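Local coordinates for GGDEF and EAL domain-containing protein (Vibrio cholerae O1 str. 2010EL-1786, PDB 6PWK), which binds the second messenger c-di-GMP and probably acts as a LapD-type receptor in a circuit controlling large adhesins and biofilm formation, at residues Asn243-Phe248 against Asn272-Ser277; Gln185-Leu190 against Phe235-Glu240; Ser279-Ile284 against Pro314-Leu319. One frame throughout, in Å; residues are numbered along the deposited sequence.

Contact 1. Residues Asn243-Phe248 against Asn272-Ser277; sequences NASHIF and NIAQGS. With MG (magnesium ion), chain E; C2E (9,9'-[(2R,3R,3aS,5S,7aR,9R,10R,10aS,12S,14aR)-3,5,10,12-tetrahydroxy-5,12-dioxidooctahydro-2H,7H-difuro[3,2-d:3',2'-j][1,3,7,9,2,8]tetraoxadiphosphacyclododecine-2,9-diyl]bis(2-amino-1,9-dihydro-6H-purin-6-one)), chain C.
Two serine torsions set this contact. Ser245 turns OG between its backbone N and its carbonyl carbon (chi1 69°). Ser277 holds OG opposite its carbonyl carbon, beside the backbone N (chi1 -55°). The two hydroxyls then meet end to end where two helices of the EAL domain, a TIM-barrel-like fold, begin side by side. Ser245 OG donates a hydrogen bond to Ser277 OG at 2.7 Å. Ser277 OG is also hydrogen-bonded to Asp249 OD2, so the buried hydroxyls form a short chain of hydrogen bonds ending on a carboxylate. Asp249 OD2 takes the N-H of Ala274 as well, and Asp249 OD1 is hydrogen-bonded to the c-di-GMP. One acid thus ties the serine pair to the ligand.

The methyl of Ala274, at the N-cap position of helix 275-278, lies 3.9 Å from Ser245 OG. CB of His246 packs 3.8 Å from Ser277 OG; the imidazole takes no part across the contact. Asn243, with positive phi, is the C-prime residue of a Schellman motif that ends helix 232-241.

The far ends of the two segments line the pocket. Asn272 joins Glu218, Glu304 and Asp334 at the magnesium ion. Phosphate oxygen O2P of the c-di-GMP also binds magnesium, at 2.1 Å. One guanine lies between Phe248 and Asn272. Its amino nitrogen N21 is 3.3 Å from Asn272 O. From the other segment, Phe248 CE2 comes to 3.3 Å from guanine N11.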
# COMPACT_ATOMS: atom_id res chain seq x y z
N ASN A 243 -7.44 -3.41 7.18
CA ASN A 243 -7.98 -2.36 6.31
C ASN A 243 -9.51 -2.38 6.30
O ASN A 243 -10.16 -2.27 5.26
CB ASN A 243 -7.44 -2.50 4.88
CG ASN A 243 -5.93 -2.40 4.83
OD1 ASN A 243 -5.36 -1.32 4.92
ND2 ASN A 243 -5.27 -3.55 4.68
N ALA A 244 -10.10 -2.50 7.50
CA ALA A 244 -11.54 -2.56 7.64
C ALA A 244 -12.08 -1.53 8.63
O ALA A 244 -13.29 -1.55 8.93
CB ALA A 244 -11.99 -3.96 8.06
N SER A 245 -11.24 -0.65 9.16
CA SER A 245 -11.71 0.33 10.14
C SER A 245 -12.67 1.34 9.53
O SER A 245 -13.48 1.92 10.27
CB SER A 245 -10.52 1.06 10.78
OG SER A 245 -9.88 1.90 9.84
N HIS A 246 -12.61 1.57 8.22
CA HIS A 246 -13.54 2.51 7.60
C HIS A 246 -14.97 1.99 7.63
O HIS A 246 -15.91 2.79 7.64
CB HIS A 246 -13.10 2.82 6.17
CG HIS A 246 -13.15 1.64 5.25
ND1 HIS A 246 -12.12 0.72 5.17
CD2 HIS A 246 -14.08 1.24 4.36
CE1 HIS A 246 -12.43 -0.20 4.28
NE2 HIS A 246 -13.61 0.09 3.78
N ILE A 247 -15.16 0.67 7.66
CA ILE A 247 -16.50 0.12 7.87
C ILE A 247 -17.02 0.55 9.23
O ILE A 247 -18.19 0.93 9.38
CB ILE A 247 -16.49 -1.41 7.73
CG1 ILE A 247 -16.26 -1.82 6.27
CG2 ILE A 247 -17.78 -2.01 8.26
CD1 ILE A 247 -14.82 -2.11 5.93
N PHE A 248 -16.16 0.49 10.25
CA PHE A 248 -16.56 0.88 11.60
C PHE A 248 -16.79 2.38 11.69
O PHE A 248 -17.77 2.83 12.32
CB PHE A 248 -15.49 0.42 12.59
CG PHE A 248 -15.64 1.02 13.96
CD1 PHE A 248 -16.59 0.55 14.84
CD2 PHE A 248 -14.80 2.05 14.37
CE1 PHE A 248 -16.72 1.09 16.10
CE2 PHE A 248 -14.93 2.60 15.63
CZ PHE A 248 -15.89 2.12 16.50
N ASN A 272 -14.39 10.42 16.49
CA ASN A 272 -13.04 9.91 16.29
C ASN A 272 -12.95 9.16 14.96
O ASN A 272 -13.86 8.42 14.58
CB ASN A 272 -12.63 8.98 17.44
CG ASN A 272 -12.50 9.70 18.76
OD1 ASN A 272 -11.51 10.40 19.00
ND2 ASN A 272 -13.48 9.54 19.63
N ILE A 273 -11.83 9.35 14.26
CA ILE A 273 -11.56 8.68 13.00
C ILE A 273 -10.23 7.95 13.12
O ILE A 273 -9.23 8.55 13.53
CB ILE A 273 -11.54 9.67 11.82
CG1 ILE A 273 -12.83 10.49 11.76
CG2 ILE A 273 -11.32 8.93 10.51
CD1 ILE A 273 -14.07 9.67 11.49
N ALA A 274 -10.21 6.68 12.76
CA ALA A 274 -8.97 5.92 12.78
C ALA A 274 -8.09 6.30 11.60
O ALA A 274 -8.56 6.81 10.58
CB ALA A 274 -9.25 4.42 12.78
N GLN A 275 -6.79 6.05 11.74
CA GLN A 275 -5.85 6.38 10.67
C GLN A 275 -6.08 5.50 9.44
O GLN A 275 -6.03 5.99 8.31
CB GLN A 275 -4.41 6.25 11.16
CG GLN A 275 -3.37 6.45 10.07
CD GLN A 275 -1.96 6.61 10.61
OE1 GLN A 275 -1.77 6.98 11.77
NE2 GLN A 275 -0.97 6.34 9.78
N GLY A 276 -6.33 4.21 9.65
CA GLY A 276 -6.56 3.30 8.54
C GLY A 276 -7.76 3.66 7.69
O GLY A 276 -7.83 3.24 6.53
N SER A 277 -8.70 4.42 8.24
CA SER A 277 -9.85 4.86 7.45
C SER A 277 -9.49 6.03 6.55
O SER A 277 -9.97 6.12 5.42
CB SER A 277 -11.01 5.24 8.38
OG SER A 277 -11.33 4.16 9.25
MG MG E . -10.30 11.48 20.65
P1 C2E C . -9.54 8.77 22.87
O2P C2E C . -9.68 9.73 21.72
O1P C2E C . -8.37 9.28 23.66
O5' C2E C . -10.81 8.86 23.90
C5' C2E C . -10.54 9.08 25.25
C4' C2E C . -10.56 7.68 25.94
O4' C2E C . -10.21 7.79 27.18
C3' C2E C . -11.99 7.12 26.00
O3' C2E C . -11.87 5.81 26.31
C2' C2E C . -12.53 7.85 27.23
O2' C2E C . -13.75 7.17 27.75
C1' C2E C . -11.55 7.62 28.06
N9 C2E C . -11.33 8.46 29.21
C8 C2E C . -12.10 9.51 28.86
N7 C2E C . -11.99 10.42 29.86
C5 C2E C . -11.17 9.95 30.79
C6 C2E C . -10.63 10.48 32.13
O6 C2E C . -10.96 11.54 32.55
N1 C2E C . -9.73 9.68 32.90
C2 C2E C . -9.30 8.39 32.45
N2 C2E C . -8.37 7.53 33.19
N3 C2E C . -9.82 7.92 31.17
C4 C2E C . -10.76 8.73 30.37
P11 C2E C . -12.72 4.83 25.27
O21 C2E C . -14.22 4.91 25.30
O11 C2E C . -12.39 3.41 25.67
O5A C2E C . -11.99 5.17 23.83
C5A C2E C . -10.71 4.60 23.73
C4A C2E C . -10.16 4.84 22.39
O4A C2E C . -10.84 4.16 21.51
C3A C2E C . -10.31 6.47 21.97
O3A C2E C . -9.10 7.23 22.43
C2A C2E C . -10.38 6.49 20.75
O2A C2E C . -9.00 6.58 20.14
C1A C2E C . -11.10 5.09 20.35
N91 C2E C . -12.38 5.27 20.15
C81 C2E C . -13.38 5.36 21.04
N71 C2E C . -14.51 5.54 20.33
C51 C2E C . -14.20 5.56 19.04
C61 C2E C . -15.04 5.73 17.78
O61 C2E C . -16.21 5.88 17.91
N11 C2E C . -14.45 5.71 16.48
C21 C2E C . -13.03 5.53 16.35
N21 C2E C . -12.42 5.51 15.03
N31 C2E C . -12.22 5.37 17.56
C41 C2E C . -12.86 5.39 18.92

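Contact 2. Residues Gln185-Leu190 against Phe235-Glu240; sequences QQWKTL and FLFALE. With C2E (9,9'-[(2R,3R,3aS,5S,7aR,9R,10R,10aS,12S,14aR)-3,5,10,12-tetrahydroxy-5,12-dioxidooctahydro-2H,7H-difuro[3,2-d:3',2'-j][1,3,7,9,2,8]tetraoxadiphosphacyclododecine-2,9-diyl]bis(2-amino-1,9-dihydro-6H-purin-6-one)), chain D.
The indole of Trp187 lies across Phe235, with CA of Phe235 over one face of the ring system, toward its rim. CB of Phe235 is 3.5 Å from Trp187 CE3. This is a nearly perpendicular helix pair: the short axes cross at -100° and approach to 8.3 Å. It joins helix 184-197 to helix 232-241 of the EAL domain.

Trp187 has the largest share of the contact. Its CB rests 3.6 Å from the methyl of Ala238. Its five-membered ring meets Phe237 obliquely, with CD1 3.8 Å from Phe237 CZ. The two ring planes stand at 75°. Trp187 NE1 is hydrogen-bonded to Asn157 OD1 on helix 148-164, which should limit rotation of the indole and brings in a third helix.

One turn after Phe235, CD2 of Leu239 touches the base of Lys188, 3.8 Å from its CA. The extended lysine chain runs on past Leu242 and Ala244.

The start of helix 184-197 also meets a second c-di-GMP. The amino end of the helix may favour the phosphate through its dipole. Gln185 N donates to phosphate oxygen O1P at 2.7 Å, nearly straight at 167°.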
# COMPACT_ATOMS: atom_id res chain seq x y z
N GLN A 185 -8.91 -11.61 12.62
CA GLN A 185 -10.12 -11.87 11.84
C GLN A 185 -11.32 -12.16 12.74
O GLN A 185 -12.46 -11.88 12.35
CB GLN A 185 -9.87 -13.04 10.88
CG GLN A 185 -8.93 -12.68 9.74
CD GLN A 185 -8.35 -13.89 9.04
OE1 GLN A 185 -9.00 -14.92 8.90
NE2 GLN A 185 -7.10 -13.77 8.61
N GLN A 186 -11.09 -12.70 13.93
CA GLN A 186 -12.19 -12.91 14.86
C GLN A 186 -12.76 -11.58 15.36
O GLN A 186 -13.98 -11.42 15.46
CB GLN A 186 -11.74 -13.77 16.04
CG GLN A 186 -11.52 -15.23 15.68
CD GLN A 186 -10.91 -16.03 16.81
OE1 GLN A 186 -10.12 -15.51 17.60
NE2 GLN A 186 -11.26 -17.31 16.90
N TRP A 187 -11.88 -10.62 15.68
CA TRP A 187 -12.35 -9.30 16.09
C TRP A 187 -13.18 -8.65 14.99
O TRP A 187 -14.25 -8.09 15.25
CB TRP A 187 -11.17 -8.40 16.46
CG TRP A 187 -10.65 -8.59 17.86
CD1 TRP A 187 -9.40 -9.00 18.21
CD2 TRP A 187 -11.36 -8.36 19.08
NE1 TRP A 187 -9.29 -9.05 19.58
CE2 TRP A 187 -10.48 -8.66 20.14
CE3 TRP A 187 -12.66 -7.93 19.38
CZ2 TRP A 187 -10.85 -8.55 21.48
CZ3 TRP A 187 -13.03 -7.82 20.71
CH2 TRP A 187 -12.13 -8.13 21.74
N LYS A 188 -12.69 -8.70 13.75
CA LYS A 188 -13.41 -8.08 12.64
C LYS A 188 -14.79 -8.71 12.47
O LYS A 188 -15.78 -7.99 12.24
CB LYS A 188 -12.60 -8.21 11.35
CG LYS A 188 -13.26 -7.57 10.14
CD LYS A 188 -12.57 -7.98 8.86
CE LYS A 188 -13.34 -7.50 7.64
NZ LYS A 188 -12.97 -8.26 6.42
N THR A 189 -14.88 -10.03 12.57
CA THR A 189 -16.18 -10.70 12.46
C THR A 189 -17.12 -10.25 13.57
O THR A 189 -18.31 -10.01 13.32
CB THR A 189 -16.00 -12.22 12.49
OG1 THR A 189 -15.11 -12.62 11.45
CG2 THR A 189 -17.34 -12.92 12.30
N LEU A 190 -16.61 -10.12 14.79
CA LEU A 190 -17.46 -9.69 15.91
C LEU A 190 -17.96 -8.27 15.70
O LEU A 190 -19.13 -7.97 15.97
CB LEU A 190 -16.70 -9.81 17.22
CG LEU A 190 -17.46 -9.39 18.48
CD1 LEU A 190 -18.72 -10.21 18.64
CD2 LEU A 190 -16.58 -9.50 19.72
N PHE A 235 -10.49 -3.75 19.81
CA PHE A 235 -10.59 -4.30 18.46
C PHE A 235 -10.08 -3.38 17.35
O PHE A 235 -9.99 -3.83 16.21
CB PHE A 235 -12.05 -4.67 18.14
CG PHE A 235 -13.01 -3.52 18.21
CD1 PHE A 235 -13.18 -2.67 17.13
CD2 PHE A 235 -13.75 -3.29 19.36
CE1 PHE A 235 -14.06 -1.61 17.19
CE2 PHE A 235 -14.64 -2.23 19.43
CZ PHE A 235 -14.79 -1.39 18.34
N LEU A 236 -9.76 -2.11 17.64
CA LEU A 236 -9.39 -1.19 16.57
C LEU A 236 -8.09 -1.61 15.89
O LEU A 236 -7.90 -1.31 14.70
CB LEU A 236 -9.27 0.23 17.12
CG LEU A 236 -10.54 1.08 17.02
CD1 LEU A 236 -10.31 2.45 17.64
CD2 LEU A 236 -10.98 1.20 15.57
N PHE A 237 -7.19 -2.28 16.61
CA PHE A 237 -5.95 -2.74 15.99
C PHE A 237 -6.24 -3.78 14.91
O PHE A 237 -5.57 -3.80 13.87
CB PHE A 237 -5.02 -3.32 17.06
CG PHE A 237 -5.36 -4.73 17.46
CD1 PHE A 237 -6.46 -4.99 18.27
CD2 PHE A 237 -4.60 -5.80 17.02
CE1 PHE A 237 -6.78 -6.28 18.63
CE2 PHE A 237 -4.91 -7.09 17.38
CZ PHE A 237 -6.01 -7.33 18.19
N ALA A 238 -7.23 -4.63 15.13
CA ALA A 238 -7.56 -5.66 14.15
C ALA A 238 -8.18 -5.06 12.90
O ALA A 238 -7.90 -5.50 11.78
CB ALA A 238 -8.49 -6.70 14.77
N LEU A 239 -9.02 -4.04 13.07
CA LEU A 239 -9.68 -3.44 11.92
C LEU A 239 -8.69 -2.67 11.05
O LEU A 239 -8.78 -2.71 9.82
CB LEU A 239 -10.82 -2.52 12.38
CG LEU A 239 -11.90 -3.17 13.24
CD1 LEU A 239 -13.07 -2.22 13.45
CD2 LEU A 239 -12.36 -4.48 12.62
N GLU A 240 -7.75 -1.96 11.68
CA GLU A 240 -6.77 -1.21 10.90
C GLU A 240 -5.78 -2.14 10.22
O GLU A 240 -5.36 -1.88 9.08
CB GLU A 240 -6.04 -0.21 11.79
CG GLU A 240 -6.90 0.95 12.26
CD GLU A 240 -6.09 2.05 12.92
OE1 GLU A 240 -5.65 1.86 14.07
OE2 GLU A 240 -5.90 3.10 12.28
P1 C2E D . -5.50 -13.70 12.45
O2P C2E D . -4.89 -12.60 11.62
O1P C2E D . -6.98 -13.50 12.28
O5' C2E D . -5.28 -15.20 11.85
C5' C2E D . -6.17 -16.21 12.18
C4' C2E D . -5.59 -17.43 11.43
O4' C2E D . -5.57 -17.17 10.15
C3' C2E D . -4.08 -17.43 11.76
O3' C2E D . -3.80 -18.13 12.87
C2' C2E D . -3.42 -18.06 10.51
O2' C2E D . -3.20 -19.52 10.72
C1' C2E D . -4.30 -17.96 9.55
N9 C2E D . -3.76 -17.33 8.36
C8 C2E D . -3.83 -16.07 8.88
N7 C2E D . -3.34 -15.25 7.92
C5 C2E D . -3.01 -15.97 6.85
C6 C2E D . -2.41 -15.63 5.46
O6 C2E D . -2.16 -14.52 5.14
N1 C2E D . -2.15 -16.66 4.49
C2 C2E D . -2.44 -18.04 4.81
N2 C2E D . -2.22 -19.17 3.91
N3 C2E D . -3.00 -18.33 6.12
C4 C2E D . -3.27 -17.27 7.13
P11 C2E D . -2.24 -17.89 13.39
O21 C2E D . -1.12 -17.88 12.37
O11 C2E D . -1.91 -19.07 14.26
O5A C2E D . -2.35 -16.61 14.43
C5A C2E D . -3.62 -16.36 14.98
C4A C2E D . -3.62 -15.01 15.57
O4A C2E D . -2.47 -14.76 16.15
C3A C2E D . -3.79 -13.89 14.34
O3A C2E D . -5.24 -13.58 14.08
C2A C2E D . -3.23 -12.88 14.73
O2A C2E D . -4.21 -12.06 15.53
C1A C2E D . -2.00 -13.41 15.64
N91 C2E D . -0.88 -13.51 14.96
C81 C2E D . -0.40 -14.55 14.26
N71 C2E D . 0.79 -14.17 13.76
C51 C2E D . 1.02 -12.92 14.16
C61 C2E D . 2.19 -11.97 13.92
O61 C2E D . 3.09 -12.35 13.26
N11 C2E D . 2.22 -10.64 14.47
C21 C2E D . 1.12 -10.19 15.27
N21 C2E D . 1.12 -8.85 15.84
N31 C2E D . -0.00 -11.11 15.50
C41 C2E D . -0.02 -12.49 14.92

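Contact 3. Residues Ser279-Ile284 against Pro314-Leu319; sequences SQPSFI and PHYTAL
The ring of Tyr316 is the large bump here, and the backbone of Ser279 lies flat against it. CA of Ser279 stands over the face in a CH-pi contact, 3.7 Å from the ring centroid and 18° off the ring normal. Along the same residue, the CB of Ser279 covers the CD2 side of the ring, 3.9 Å from Tyr316 CD2. Its carbonyl O lies over the CE1 side, 3.4 Å from Tyr316 CE1. The turn between helix 275-278 and helix 281-292 is thus the flat seat for the ring. Ser279 OG takes no part in this seat. It turns back to the carbonyls of Gln275 and Gly276 in weak hydrogen bonds.

Pro281 closes in on the CE1 corner of the ring more loosely, with CD 4.4 Å from Tyr316 CE1.

The second bump comes from the other side. Ile284 projects from the first turn of its helix into the hollow between Tyr316 and Leu319, which stand one turn apart on helix 314-326. Its CG1 lies opposite the carbonyl carbon (chi1 -56°), and the chain then runs straight out (chi2 -176°). That sends CD1 to the floor of the hollow, 3.7 Å from Tyr316 O. One wall is the edge of the tyrosine ring, near its plane. The other is Leu319, whose CB is 3.9 Å from Ile284 CD1. The second branch, CG2, lies against the backbone at Leu319 O.

Nearby, Pro281 also packs on Tyr316 of the second subunit, and His315 and Ala318 pack on Arg285 of that subunit. This is packing between neighbouring outer helices of the TIM-barrel-like EAL domain, beside the interface with the second subunit.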
# COMPACT_ATOMS: atom_id res chain seq x y z
N SER A 279 -6.59 6.72 5.18
CA SER A 279 -5.79 6.25 4.06
C SER A 279 -6.58 5.39 3.08
O SER A 279 -5.98 4.77 2.19
CB SER A 279 -4.58 5.47 4.58
OG SER A 279 -4.97 4.44 5.46
N GLN A 280 -7.91 5.33 3.22
CA GLN A 280 -8.76 4.60 2.30
C GLN A 280 -9.47 5.59 1.39
O GLN A 280 -10.36 6.32 1.86
CB GLN A 280 -9.78 3.76 3.08
CG GLN A 280 -9.92 2.32 2.60
CD GLN A 280 -8.70 1.48 2.89
OE1 GLN A 280 -7.93 1.78 3.80
NE2 GLN A 280 -8.51 0.42 2.12
N PRO A 281 -9.11 5.67 0.11
CA PRO A 281 -9.74 6.68 -0.76
C PRO A 281 -11.24 6.50 -0.93
O PRO A 281 -11.95 7.49 -1.18
CB PRO A 281 -9.00 6.50 -2.10
CG PRO A 281 -8.47 5.10 -2.05
CD PRO A 281 -8.12 4.86 -0.61
N SER A 282 -11.76 5.28 -0.80
CA SER A 282 -13.21 5.09 -0.81
C SER A 282 -13.87 5.78 0.37
O SER A 282 -14.99 6.29 0.25
CB SER A 282 -13.54 3.60 -0.82
OG SER A 282 -12.90 2.93 0.25
N PHE A 283 -13.19 5.80 1.52
CA PHE A 283 -13.71 6.51 2.68
C PHE A 283 -13.70 8.02 2.47
O PHE A 283 -14.58 8.73 2.97
CB PHE A 283 -12.91 6.13 3.93
CG PHE A 283 -13.37 6.81 5.18
CD1 PHE A 283 -14.57 6.45 5.78
CD2 PHE A 283 -12.60 7.79 5.78
CE1 PHE A 283 -14.99 7.07 6.94
CE2 PHE A 283 -13.01 8.41 6.94
CZ PHE A 283 -14.21 8.05 7.52
N ILE A 284 -12.70 8.53 1.74
CA ILE A 284 -12.65 9.97 1.47
C ILE A 284 -13.77 10.37 0.52
O ILE A 284 -14.36 11.45 0.66
CB ILE A 284 -11.26 10.35 0.92
CG1 ILE A 284 -10.17 9.91 1.89
CG2 ILE A 284 -11.17 11.85 0.68
CD1 ILE A 284 -8.77 10.33 1.48
N PRO A 314 0.15 12.81 5.50
CA PRO A 314 -0.36 14.19 5.33
C PRO A 314 -1.23 14.35 4.10
O PRO A 314 -2.15 15.18 4.12
CB PRO A 314 0.93 15.03 5.22
CG PRO A 314 2.05 14.11 5.62
CD PRO A 314 1.60 12.73 5.28
N HIS A 315 -0.98 13.58 3.04
CA HIS A 315 -1.71 13.78 1.80
C HIS A 315 -3.08 13.12 1.84
O HIS A 315 -4.06 13.71 1.38
CB HIS A 315 -0.87 13.26 0.63
CG HIS A 315 0.50 13.85 0.57
ND1 HIS A 315 1.64 13.13 0.83
CD2 HIS A 315 0.91 15.12 0.31
CE1 HIS A 315 2.70 13.91 0.71
NE2 HIS A 315 2.28 15.13 0.40
N TYR A 316 -3.17 11.90 2.37
CA TYR A 316 -4.48 11.32 2.65
C TYR A 316 -5.27 12.21 3.60
O TYR A 316 -6.47 12.43 3.41
CB TYR A 316 -4.33 9.92 3.26
CG TYR A 316 -4.01 8.82 2.27
CD1 TYR A 316 -4.93 8.41 1.32
CD2 TYR A 316 -2.79 8.16 2.32
CE1 TYR A 316 -4.64 7.40 0.43
CE2 TYR A 316 -2.49 7.14 1.44
CZ TYR A 316 -3.42 6.76 0.50
OH TYR A 316 -3.11 5.75 -0.38
N THR A 317 -4.61 12.73 4.64
CA THR A 317 -5.29 13.55 5.63
C THR A 317 -5.80 14.86 5.02
O THR A 317 -6.92 15.29 5.30
CB THR A 317 -4.36 13.84 6.81
OG1 THR A 317 -3.75 12.61 7.24
CG2 THR A 317 -5.13 14.45 7.97
N ALA A 318 -4.98 15.50 4.18
CA ALA A 318 -5.41 16.74 3.55
C ALA A 318 -6.58 16.51 2.60
O ALA A 318 -7.46 17.36 2.49
CB ALA A 318 -4.23 17.39 2.81
N LEU A 319 -6.59 15.37 1.91
CA LEU A 319 -7.74 15.04 1.07
C LEU A 319 -8.99 14.84 1.92
O LEU A 319 -10.09 15.26 1.53
CB LEU A 319 -7.46 13.80 0.23
CG LEU A 319 -6.34 13.91 -0.81
CD1 LEU A 319 -6.20 12.63 -1.60
CD2 LEU A 319 -6.57 15.10 -1.73

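Contacts 1 and 2 are buried, while contact 3 is partly buried and borders the second subunit. Contacts 1 and 2 join directly: Ala244 N makes a probable hydrogen bond to Leu239 O, and Glu240 OE2 accepts another from Gly276 N. Contacts 1 and 3 follow one another along the chain, and Phe283 packs on His246, Ile273 and Ser277. Contacts 2 and 3 do not touch. Chemistry varies with place. Contact 1 is polar and lies beside magnesium and the c-di-GMP of the EAL domain. Contact 2 is aromatic and apolar; Gln185 holds a different c-di-GMP, and Leu236 touches the one in the EAL domain. Contact 3 is ring and aliphatic packing without a ligand.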